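Local coordinates for CELL WALL surface anchor family protein (Streptococcus pneumoniae, PDB 2X9X), which forms the repeating backbone unit of the pneumococcal pilus, a surface-anchored fibre probably used in adhesion to host cells, at residues Tyr39-Lys44 against Val115-Ser120; Ala52-Ser57 against Val137-Gly142; Asp275-Gly280 against Gln377-Ile382. The protein carries 1 engineered substitution. One frame throughout, in Å; residues are numbered along the deposited sequence. Where two conformers were deposited one is given.

Interaction 1. Residues Tyr39-Lys44 against Val115-Ser120; sequences YEIVTK and VKITYS
Tyr39-Lys44 and Val115-Ser120 run antiparallel, their axes 4.6 Å apart at the closest point, and the hydrogen-bonded pairs Tyr39-Tyr119, Ile41-Ile117 and Thr43-Val115 each exchange two backbone bonds. Five of these six bonds are short; the sixth, from Tyr119 N to Tyr39 O, stretches to 3.3 Å. The side chains of those three pairs share one face of the sheet. There the Tyr119 ring meets both Tyr39 and Ile41: chi1 of 50° sets CG between its own N and carbonyl carbon and swings the ring back over the neighbouring strand. Tyr39 CB sits over one face of that ring, a CH-pi contact 4.1 Å from the centroid, while the two tyrosine rings meet obliquely, planes at 38°. Ile41 comes in from the edge, its CD1 3.4 Å from Tyr119 OH. That hydroxyl is hydrogen-bonded to Asp58.

Both are inner strands of a five-stranded antiparallel sheet, and both segments fall in a Cna-B-like pilin domain; strand 7-12 flanks Tyr39-Lys44 and 64-75 flanks Val115-Ser120. Trp56, from strand 53-59, covers Ile41, Val115 and Ile117, and its NE1 probably hydrogen-bonds to Thr43 OG1. On the reverse face lie Glu40, Val42, Lys116 and Thr118. Thr118 CG2 rests 3.8 Å from Glu40 CB, and the extended Glu40 chain carries its carboxylate beyond, toward the Lys116 amine. At 4.1 Å, Glu40 OE2 and Lys116 NZ are too far apart for a salt bridge; one water bridges them, donating to the oxygen and accepting from the nitrogen. The other carboxylate oxygen, OE1, takes the backbone N-H of Ala16.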
loop_
_atom_site.group_PDB
_atom_site.type_symbol
_atom_site.label_atom_id
_atom_site.label_comp_id
_atom_site.label_asym_id
_atom_site.label_seq_id
_atom_site.Cartn_x
_atom_site.Cartn_y
_atom_site.Cartn_z
ATOM N N TYR A 39 -7.640 -8.807 -7.655
ATOM C CA TYR A 39 -7.157 -8.226 -8.898
ATOM C C TYR A 39 -7.389 -9.164 -10.069
ATOM O O TYR A 39 -7.507 -10.380 -9.898
ATOM C CB TYR A 39 -5.656 -7.959 -8.809
ATOM C CG TYR A 39 -5.259 -6.835 -7.885
ATOM C CD1 TYR A 39 -4.576 -7.097 -6.706
ATOM C CD2 TYR A 39 -5.539 -5.513 -8.203
ATOM C CE1 TYR A 39 -4.193 -6.080 -5.858
ATOM C CE2 TYR A 39 -5.160 -4.485 -7.360
ATOM C CZ TYR A 39 -4.488 -4.776 -6.189
ATOM O OH TYR A 39 -4.100 -3.762 -5.346
ATOM N N GLU A 40 -7.430 -8.594 -11.267
ATOM C CA GLU A 40 -7.403 -9.399 -12.476
ATOM C C GLU A 40 -6.580 -8.730 -13.566
ATOM O O GLU A 40 -6.629 -7.505 -13.745
ATOM C CB GLU A 40 -8.815 -9.723 -12.977
ATOM C CG GLU A 40 -9.565 -8.558 -13.572
ATOM C CD GLU A 40 -10.957 -8.950 -14.052
ATOM O OE1 GLU A 40 -11.632 -8.105 -14.669
ATOM O OE2 GLU A 40 -11.374 -10.102 -13.813
ATOM N N ILE A 41 -5.795 -9.545 -14.260
ATOM C CA ILE A 41 -5.053 -9.122 -15.437
ATOM C C ILE A 41 -5.670 -9.826 -16.631
ATOM O O ILE A 41 -5.766 -11.055 -16.656
ATOM C CB ILE A 41 -3.576 -9.547 -15.368
ATOM C CG1 ILE A 41 -2.936 -9.103 -14.050
ATOM C CG2 ILE A 41 -2.805 -8.993 -16.568
ATOM C CD1 ILE A 41 -1.605 -9.771 -13.781
ATOM N N VAL A 42 -6.106 -9.053 -17.616
ATOM C CA VAL A 42 -6.667 -9.632 -18.826
ATOM C C VAL A 42 -5.788 -9.251 -20.001
ATOM O O VAL A 42 -5.512 -8.070 -20.215
ATOM C CB VAL A 42 -8.112 -9.153 -19.067
ATOM C CG1 VAL A 42 -8.672 -9.764 -20.338
ATOM C CG2 VAL A 42 -8.985 -9.507 -17.876
ATOM N N THR A 43 -5.334 -10.258 -20.740
ATOM C CA THR A 43 -4.438 -10.048 -21.874
ATOM C C THR A 43 -5.003 -10.691 -23.137
ATOM O O THR A 43 -5.329 -11.876 -23.142
ATOM C CB THR A 43 -3.036 -10.634 -21.590
ATOM O OG1 THR A 43 -2.576 -10.176 -20.312
ATOM C CG2 THR A 43 -2.041 -10.204 -22.664
ATOM N N LYS A 44 -5.123 -9.900 -24.201
ATOM C CA LYS A 44 -5.559 -10.406 -25.498
ATOM C C LYS A 44 -4.345 -10.739 -26.351
ATOM O O LYS A 44 -3.490 -9.886 -26.584
ATOM C CB LYS A 44 -6.418 -9.368 -26.223
ATOM C CG LYS A 44 -7.685 -8.968 -25.492
ATOM C CD LYS A 44 -8.773 -10.009 -25.659
ATOM C CE LYS A 44 -10.107 -9.487 -25.145
ATOM N NZ LYS A 44 -11.172 -10.526 -25.188
ATOM N N VAL A 115 -6.302 -14.271 -22.113
ATOM C CA VAL A 115 -5.703 -14.804 -20.900
ATOM C C VAL A 115 -6.204 -13.999 -19.711
ATOM O O VAL A 115 -6.211 -12.768 -19.748
ATOM C CB VAL A 115 -4.164 -14.725 -20.950
ATOM C CG1 VAL A 115 -3.549 -15.423 -19.738
ATOM C CG2 VAL A 115 -3.642 -15.326 -22.249
ATOM N N LYS A 116 -6.630 -14.695 -18.661
ATOM C CA LYS A 116 -7.099 -14.035 -17.450
ATOM C C LYS A 116 -6.364 -14.586 -16.235
ATOM O O LYS A 116 -6.351 -15.795 -15.997
ATOM C CB LYS A 116 -8.612 -14.210 -17.302
ATOM C CG LYS A 116 -9.235 -13.445 -16.151
ATOM C CD LYS A 116 -10.752 -13.432 -16.313
ATOM C CE LYS A 116 -11.474 -13.393 -14.983
ATOM N NZ LYS A 116 -12.927 -13.677 -15.173
ATOM N N ILE A 117 -5.729 -13.689 -15.486
ATOM C CA ILE A 117 -5.001 -14.056 -14.279
ATOM C C ILE A 117 -5.616 -13.326 -13.102
ATOM O O ILE A 117 -5.652 -12.098 -13.088
ATOM C CB ILE A 117 -3.515 -13.661 -14.378
ATOM C CG1 ILE A 117 -2.854 -14.340 -15.583
ATOM C CG2 ILE A 117 -2.776 -14.022 -13.096
ATOM C CD1 ILE A 117 -1.501 -13.759 -15.940
ATOM N N THR A 118 -6.110 -14.075 -12.123
ATOM C CA THR A 118 -6.694 -13.464 -10.933
ATOM C C THR A 118 -5.929 -13.866 -9.680
ATOM O O THR A 118 -5.316 -14.935 -9.622
ATOM C CB THR A 118 -8.186 -13.831 -10.755
ATOM O OG1 THR A 118 -8.321 -15.248 -10.585
ATOM C CG2 THR A 118 -9.008 -13.385 -11.964
ATOM N N TYR A 119 -5.972 -12.994 -8.681
ATOM C CA TYR A 119 -5.274 -13.203 -7.418
ATOM C C TYR A 119 -5.676 -12.096 -6.461
ATOM O O TYR A 119 -6.413 -11.192 -6.837
ATOM C CB TYR A 119 -3.764 -13.177 -7.632
ATOM C CG TYR A 119 -3.272 -11.976 -8.409
ATOM C CD1 TYR A 119 -2.735 -10.870 -7.763
ATOM C CD2 TYR A 119 -3.336 -11.958 -9.795
ATOM C CE1 TYR A 119 -2.272 -9.773 -8.486
ATOM C CE2 TYR A 119 -2.890 -10.878 -10.515
ATOM C CZ TYR A 119 -2.353 -9.789 -9.860
ATOM O OH TYR A 119 -1.903 -8.726 -10.609
ATOM N N SER A 120 -5.189 -12.160 -5.230
ATOM C CA SER A 120 -5.539 -11.137 -4.255
ATOM C C SER A 120 -4.356 -10.703 -3.404
ATOM O O SER A 120 -3.317 -11.369 -3.359
ATOM C CB SER A 120 -6.699 -11.605 -3.366
ATOM O OG SER A 120 -6.312 -12.679 -2.522
HETATM O O HOH W 1 -13.864 -11.097 -14.328
#

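Interaction 2. Residues Ala52-Ser57 against Val137-Gly142; sequences ATANWS and VTFNYG. With NA (sodium ion), chain C.
Trp56 and Phe139 form the tight side of this antiparallel pair, lying side by side and pointing the same way from a non-hydrogen-bonded position. Phe139 CD1 stands over one face of the indole, 3.3 Å from Trp56 CE2, yet the planes are inclined at 35°, so the rings meet obliquely. With CG anti to its own N (chi1 177°), Phe139 leans across toward strand 53-59, where Ala54 CB also touches its ring, 3.9 Å from CE1.

These strands belong to the Cna-B-like pilin domain, and this aromatic face looks toward its other sheet, meeting Ile8, Val115 and Ile117. The reverse face, with Thr53, Asn55, Ser57, Thr138 and Asn140, is more polar and holds a water. That water bonds to Ser57 OG and reaches Asn55 O only weakly; its very short approach to Asn140 ND2 is doubtful.

Pairing also slackens toward the Gly142 end. Ala52 and Thr53 both face Gly142 in a classic beta bulge: Ala52 N gives Gly142 O a 2.8 Å bond, whereas Thr53 N reaches the same oxygen weakly at 3.4 Å. At the opposite end, Val137 O binds a sodium ion at 2.5 Å, in a site completed by Asp136, Asp255 and Glu258.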
loop_
_atom_site.group_PDB
_atom_site.type_symbol
_atom_site.label_atom_id
_atom_site.label_comp_id
_atom_site.label_asym_id
_atom_site.label_seq_id
_atom_site.Cartn_x
_atom_site.Cartn_y
_atom_site.Cartn_z
ATOM N N ALA A 52 7.838 -16.951 -28.222
ATOM C CA ALA A 52 8.772 -17.817 -27.519
ATOM C C ALA A 52 8.647 -17.583 -26.021
ATOM O O ALA A 52 9.021 -18.435 -25.214
ATOM C CB ALA A 52 10.196 -17.546 -27.978
ATOM N N THR A 53 8.119 -16.415 -25.657
ATOM C CA THR A 53 7.943 -16.041 -24.262
ATOM C C THR A 53 6.630 -15.290 -24.071
ATOM O O THR A 53 6.264 -14.450 -24.888
ATOM C CB THR A 53 9.098 -15.137 -23.767
ATOM O OG1 THR A 53 10.318 -15.888 -23.733
ATOM C CG2 THR A 53 8.807 -14.599 -22.365
ATOM N N ALA A 54 5.921 -15.621 -22.996
ATOM C CA ALA A 54 4.773 -14.855 -22.539
ATOM C C ALA A 54 4.827 -14.873 -21.022
ATOM O O ALA A 54 4.425 -15.858 -20.394
ATOM C CB ALA A 54 3.469 -15.469 -23.037
ATOM N N ASN A 55 5.360 -13.796 -20.448
ATOM C CA ASN A 55 5.579 -13.697 -19.007
ATOM C C ASN A 55 4.860 -12.502 -18.383
ATOM O O ASN A 55 4.926 -11.387 -18.900
ATOM C CB ASN A 55 7.078 -13.585 -18.702
ATOM C CG ASN A 55 7.850 -14.847 -19.047
ATOM O OD1 ASN A 55 7.271 -15.864 -19.435
ATOM N ND2 ASN A 55 9.170 -14.787 -18.897
ATOM N N TRP A 56 4.182 -12.737 -17.265
ATOM C CA TRP A 56 3.590 -11.654 -16.490
ATOM C C TRP A 56 4.306 -11.537 -15.151
ATOM O O TRP A 56 4.617 -12.540 -14.514
ATOM C CB TRP A 56 2.110 -11.919 -16.224
ATOM C CG TRP A 56 1.224 -11.938 -17.434
ATOM C CD1 TRP A 56 0.435 -10.919 -17.890
ATOM C CD2 TRP A 56 0.999 -13.045 -18.316
ATOM N NE1 TRP A 56 -0.257 -11.320 -19.009
ATOM C CE2 TRP A 56 0.074 -12.621 -19.293
ATOM C CE3 TRP A 56 1.501 -14.348 -18.384
ATOM C CZ2 TRP A 56 -0.370 -13.459 -20.320
ATOM C CZ3 TRP A 56 1.063 -15.179 -19.406
ATOM C CH2 TRP A 56 0.139 -14.727 -20.362
ATOM N N SER A 57 4.557 -10.313 -14.715
ATOM C CA SER A 57 5.124 -10.114 -13.392
ATOM C C SER A 57 4.460 -8.940 -12.696
ATOM O O SER A 57 4.126 -7.934 -13.332
ATOM C CB SER A 57 6.640 -9.943 -13.463
ATOM O OG SER A 57 7.001 -8.938 -14.384
ATOM N N VAL A 137 1.971 -4.366 -12.903
ATOM C CA VAL A 137 2.129 -5.523 -13.777
ATOM C C VAL A 137 2.820 -5.165 -15.085
ATOM O O VAL A 137 2.561 -4.118 -15.662
ATOM C CB VAL A 137 0.761 -6.154 -14.109
ATOM C CG1 VAL A 137 0.892 -7.158 -15.252
ATOM C CG2 VAL A 137 0.162 -6.807 -12.875
ATOM N N THR A 138 3.697 -6.041 -15.555
ATOM C CA THR A 138 4.281 -5.876 -16.878
ATOM C C THR A 138 4.135 -7.204 -17.612
ATOM O O THR A 138 4.273 -8.270 -17.007
ATOM C CB THR A 138 5.764 -5.444 -16.808
ATOM O OG1 THR A 138 5.881 -4.256 -16.005
ATOM C CG2 THR A 138 6.306 -5.155 -18.202
ATOM N N PHE A 139 3.813 -7.140 -18.901
ATOM C CA PHE A 139 3.743 -8.336 -19.737
ATOM C C PHE A 139 4.899 -8.303 -20.720
ATOM O O PHE A 139 4.976 -7.417 -21.576
ATOM C CB PHE A 139 2.400 -8.423 -20.479
ATOM C CG PHE A 139 2.289 -9.608 -21.414
ATOM C CD1 PHE A 139 2.360 -10.904 -20.929
ATOM C CD2 PHE A 139 2.101 -9.422 -22.778
ATOM C CE1 PHE A 139 2.253 -11.992 -21.785
ATOM C CE2 PHE A 139 1.994 -10.507 -23.640
ATOM C CZ PHE A 139 2.069 -11.792 -23.141
ATOM N N ASN A 140 5.798 -9.271 -20.581
ATOM C CA ASN A 140 6.999 -9.346 -21.396
ATOM C C ASN A 140 6.877 -10.529 -22.349
ATOM O O ASN A 140 6.662 -11.656 -21.912
ATOM C CB ASN A 140 8.222 -9.483 -20.487
ATOM C CG ASN A 140 8.326 -8.341 -19.485
ATOM O OD1 ASN A 140 8.919 -7.305 -19.774
ATOM N ND2 ASN A 140 7.736 -8.524 -18.304
ATOM N N TYR A 141 6.998 -10.263 -23.647
ATOM C CA TYR A 141 6.711 -11.267 -24.663
ATOM C C TYR A 141 7.541 -11.021 -25.916
ATOM O O TYR A 141 8.205 -9.995 -26.044
ATOM C CB TYR A 141 5.228 -11.205 -25.040
ATOM C CG TYR A 141 4.900 -10.030 -25.940
ATOM C CD1 TYR A 141 4.801 -8.743 -25.425
ATOM C CD2 TYR A 141 4.707 -10.208 -27.307
ATOM C CE1 TYR A 141 4.514 -7.665 -26.244
ATOM C CE2 TYR A 141 4.418 -9.136 -28.135
ATOM C CZ TYR A 141 4.325 -7.868 -27.598
ATOM O OH TYR A 141 4.045 -6.801 -28.417
ATOM N N GLY A 142 7.498 -11.969 -26.845
ATOM C CA GLY A 142 8.136 -11.786 -28.132
ATOM C C GLY A 142 8.381 -13.110 -28.819
ATOM O O GLY A 142 8.158 -14.166 -28.227
HETATM NA NA NA C . 2.821 -1.710 -15.004
HETATM O O HOH W 2 7.103 -10.374 -16.669
#

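Interaction 3. Residues Asp275-Gly280 against Gln377-Ile382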
loop_
_atom_site.group_PDB
_atom_site.type_symbol
_atom_site.label_atom_id
_atom_site.label_comp_id
_atom_site.label_asym_id
_atom_site.label_seq_id
_atom_site.Cartn_x
_atom_site.Cartn_y
_atom_site.Cartn_z
ATOM N N ASP A 275 -9.450 25.352 26.619
ATOM C CA ASP A 275 -8.579 24.842 25.564
ATOM C C ASP A 275 -7.301 24.203 26.098
ATOM O O ASP A 275 -6.379 23.920 25.333
ATOM C CB ASP A 275 -8.252 25.937 24.546
ATOM C CG ASP A 275 -9.437 26.287 23.669
ATOM O OD1 ASP A 275 -10.275 25.395 23.419
ATOM O OD2 ASP A 275 -9.530 27.451 23.227
ATOM N N ASN A 276 -7.249 23.973 27.408
ATOM C CA ASN A 276 -6.151 23.216 27.994
ATOM C C ASN A 276 -6.261 21.751 27.591
ATOM O O ASN A 276 -7.346 21.169 27.630
ATOM C CB ASN A 276 -6.158 23.333 29.515
ATOM C CG ASN A 276 -5.996 24.763 29.991
ATOM O OD1 ASN A 276 -5.478 25.620 29.270
ATOM N ND2 ASN A 276 -6.439 25.028 31.215
ATOM N N ARG A 277 -5.137 21.158 27.208
ATOM C CA ARG A 277 -5.127 19.780 26.714
ATOM C C ARG A 277 -5.050 18.750 27.841
ATOM O O ARG A 277 -4.278 18.910 28.791
ATOM C CB ARG A 277 -3.992 19.594 25.706
ATOM C CG ARG A 277 -4.221 20.374 24.423
ATOM C CD ARG A 277 -2.933 20.672 23.689
ATOM N NE ARG A 277 -3.179 21.471 22.492
ATOM C CZ ARG A 277 -3.219 20.981 21.256
ATOM N NH1 ARG A 277 -3.019 19.685 21.044
ATOM N NH2 ARG A 277 -3.452 21.790 20.231
ATOM N N LEU A 278 -5.856 17.695 27.723
ATOM C CA LEU A 278 -6.034 16.728 28.806
ATOM C C LEU A 278 -5.558 15.320 28.449
ATOM O O LEU A 278 -5.941 14.769 27.410
ATOM C CB LEU A 278 -7.505 16.661 29.216
ATOM C CG LEU A 278 -8.197 17.993 29.500
ATOM C CD1 LEU A 278 -9.669 17.774 29.839
ATOM C CD2 LEU A 278 -7.484 18.732 30.624
ATOM N N ALA A 279 -4.758 14.733 29.340
ATOM C CA ALA A 279 -4.219 13.390 29.146
ATOM C C ALA A 279 -5.087 12.316 29.806
ATOM O O ALA A 279 -5.699 12.546 30.846
ATOM C CB ALA A 279 -2.784 13.311 29.690
ATOM N N GLY A 280 -5.143 11.140 29.190
ATOM C CA GLY A 280 -5.747 9.990 29.836
ATOM C C GLY A 280 -7.234 9.780 29.625
ATOM O O GLY A 280 -7.826 8.903 30.252
ATOM N N GLN A 377 -0.750 16.056 25.276
ATOM C CA GLN A 377 -1.173 17.144 24.405
ATOM C C GLN A 377 -2.614 16.923 23.959
ATOM O O GLN A 377 -3.088 17.557 23.012
ATOM C CB GLN A 377 -0.247 17.248 23.198
ATOM C CG GLN A 377 1.220 17.418 23.586
ATOM C CD GLN A 377 2.168 17.199 22.424
ATOM O OE1 GLN A 377 3.157 16.473 22.545
ATOM N NE2 GLN A 377 1.870 17.820 21.290
ATOM N N GLY A 378 -3.303 16.013 24.649
ATOM C CA GLY A 378 -4.706 15.725 24.390
ATOM C C GLY A 378 -4.959 14.901 23.138
ATOM O O GLY A 378 -6.115 14.647 22.775
ATOM N N ARG A 379 -3.885 14.461 22.486
ATOM C CA ARG A 379 -3.999 13.857 21.159
ATOM C C ARG A 379 -4.400 12.387 21.167
ATOM O O ARG A 379 -3.929 11.595 21.986
ATOM C CB ARG A 379 -2.685 14.002 20.384
ATOM C CG ARG A 379 -2.238 15.439 20.167
ATOM C CD ARG A 379 -0.885 15.489 19.478
ATOM N NE ARG A 379 0.155 14.841 20.273
ATOM C CZ ARG A 379 1.457 15.010 20.073
ATOM N NH1 ARG A 379 2.333 14.384 20.847
ATOM N NH2 ARG A 379 1.881 15.806 19.102
ATOM N N PHE A 380 -5.266 12.033 20.226
ATOM C CA PHE A 380 -5.498 10.638 19.884
ATOM C C PHE A 380 -6.000 10.543 18.447
ATOM O O PHE A 380 -6.464 11.534 17.880
ATOM C CB PHE A 380 -6.427 9.932 20.887
ATOM C CG PHE A 380 -7.773 10.580 21.055
ATOM C CD1 PHE A 380 -7.919 11.711 21.839
ATOM C CD2 PHE A 380 -8.899 10.027 20.466
ATOM C CE1 PHE A 380 -9.160 12.301 22.008
ATOM C CE2 PHE A 380 -10.148 10.611 20.630
ATOM C CZ PHE A 380 -10.276 11.751 21.408
ATOM N N GLU A 381 -5.875 9.367 17.841
ATOM C CA GLU A 381 -6.221 9.239 16.431
ATOM C C GLU A 381 -6.595 7.815 16.046
ATOM O O GLU A 381 -6.305 6.861 16.776
ATOM C CB GLU A 381 -5.068 9.737 15.547
ATOM C CG GLU A 381 -3.811 8.878 15.620
ATOM C CD GLU A 381 -2.713 9.381 14.701
ATOM O OE1 GLU A 381 -2.102 10.427 15.008
ATOM O OE2 GLU A 381 -2.457 8.726 13.670
ATOM N N ILE A 382 -7.236 7.686 14.889
ATOM C CA ILE A 382 -7.614 6.388 14.338
ATOM C C ILE A 382 -7.250 6.341 12.853
ATOM O O ILE A 382 -7.463 7.315 12.117
ATOM C CB ILE A 382 -9.127 6.099 14.545
ATOM C CG1 ILE A 382 -9.489 4.687 14.057
ATOM C CG2 ILE A 382 -9.992 7.156 13.854
ATOM C CD1 ILE A 382 -8.931 3.576 14.924
#
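Arg277 reaches across to the turn at Gln377-Gly378, and nearly all of its side chain is laid along a single peptide carbonyl. The CB atom already points toward the other segment, 3.5 Å from Gln377 C and 3.8 Å from Gly378 N. CG lies anti to Arg277's own carbonyl carbon (chi1 -68°), and the chain then runs extended as far as NE. CG and CD therefore pass in succession beside Gln377 O, CD coming to 3.2 Å. NE and CZ skirt that oxygen at a greater distance, until chi4 of -101° turns the guanidinium so that NH1 comes back to it. NH1 closes the loop with a 2.9 Å hydrogen bond to Gln377 O, the acceptor lying nearly in the guanidinium plane and the donor in the plane of the carbonyl. The bond is fairly straight, 158° at the hydrogen.

The tip has further carbonyl partners: NH1 also bonds to Tyr426 O and NH2 to Glu425 O, so the cation's edge is gripped by backbone oxygens from two parts of the chain. The contact lies at the surface of the C-terminal part of the protein; Asp275-Gly280 falls in a Cna-B-like region and Gln377-Ile382 in a prealbumin-like one. It brings the loop between strands 260-271 and 282-286 up to the start of strand 379-385, which pairs antiparallel with 260-271.

Backbone meets backbone beside the arginine, where Gly378, at a positive phi, brings its CA to 3.4 Å from Leu278 O in a CH...O contact. Leu278 O also accepts a hydrogen bond from Ser374 OG.

From the N terminus, strand 36-45 comes first and strand 53-59 follows it; only later do their partners 113-123 and 133-142 arrive, in the same order. Interaction 1 thus closes a 70-residue loop and interaction 2 one of 79, and the two cross along the chain rather than nest. They lie in different sheets of one Cna-B-like domain, and their touching side chains, including Ile41 against Val137, bring those sheets together. Interaction 3 opens after both have closed, spans 96 residues that include two long helices, and lies about 47 Å from interaction 1 between centres. Strand 260-271 pairs with both 133-142 and 379-385, linking the sheet of interaction 2 to the region of interaction 3.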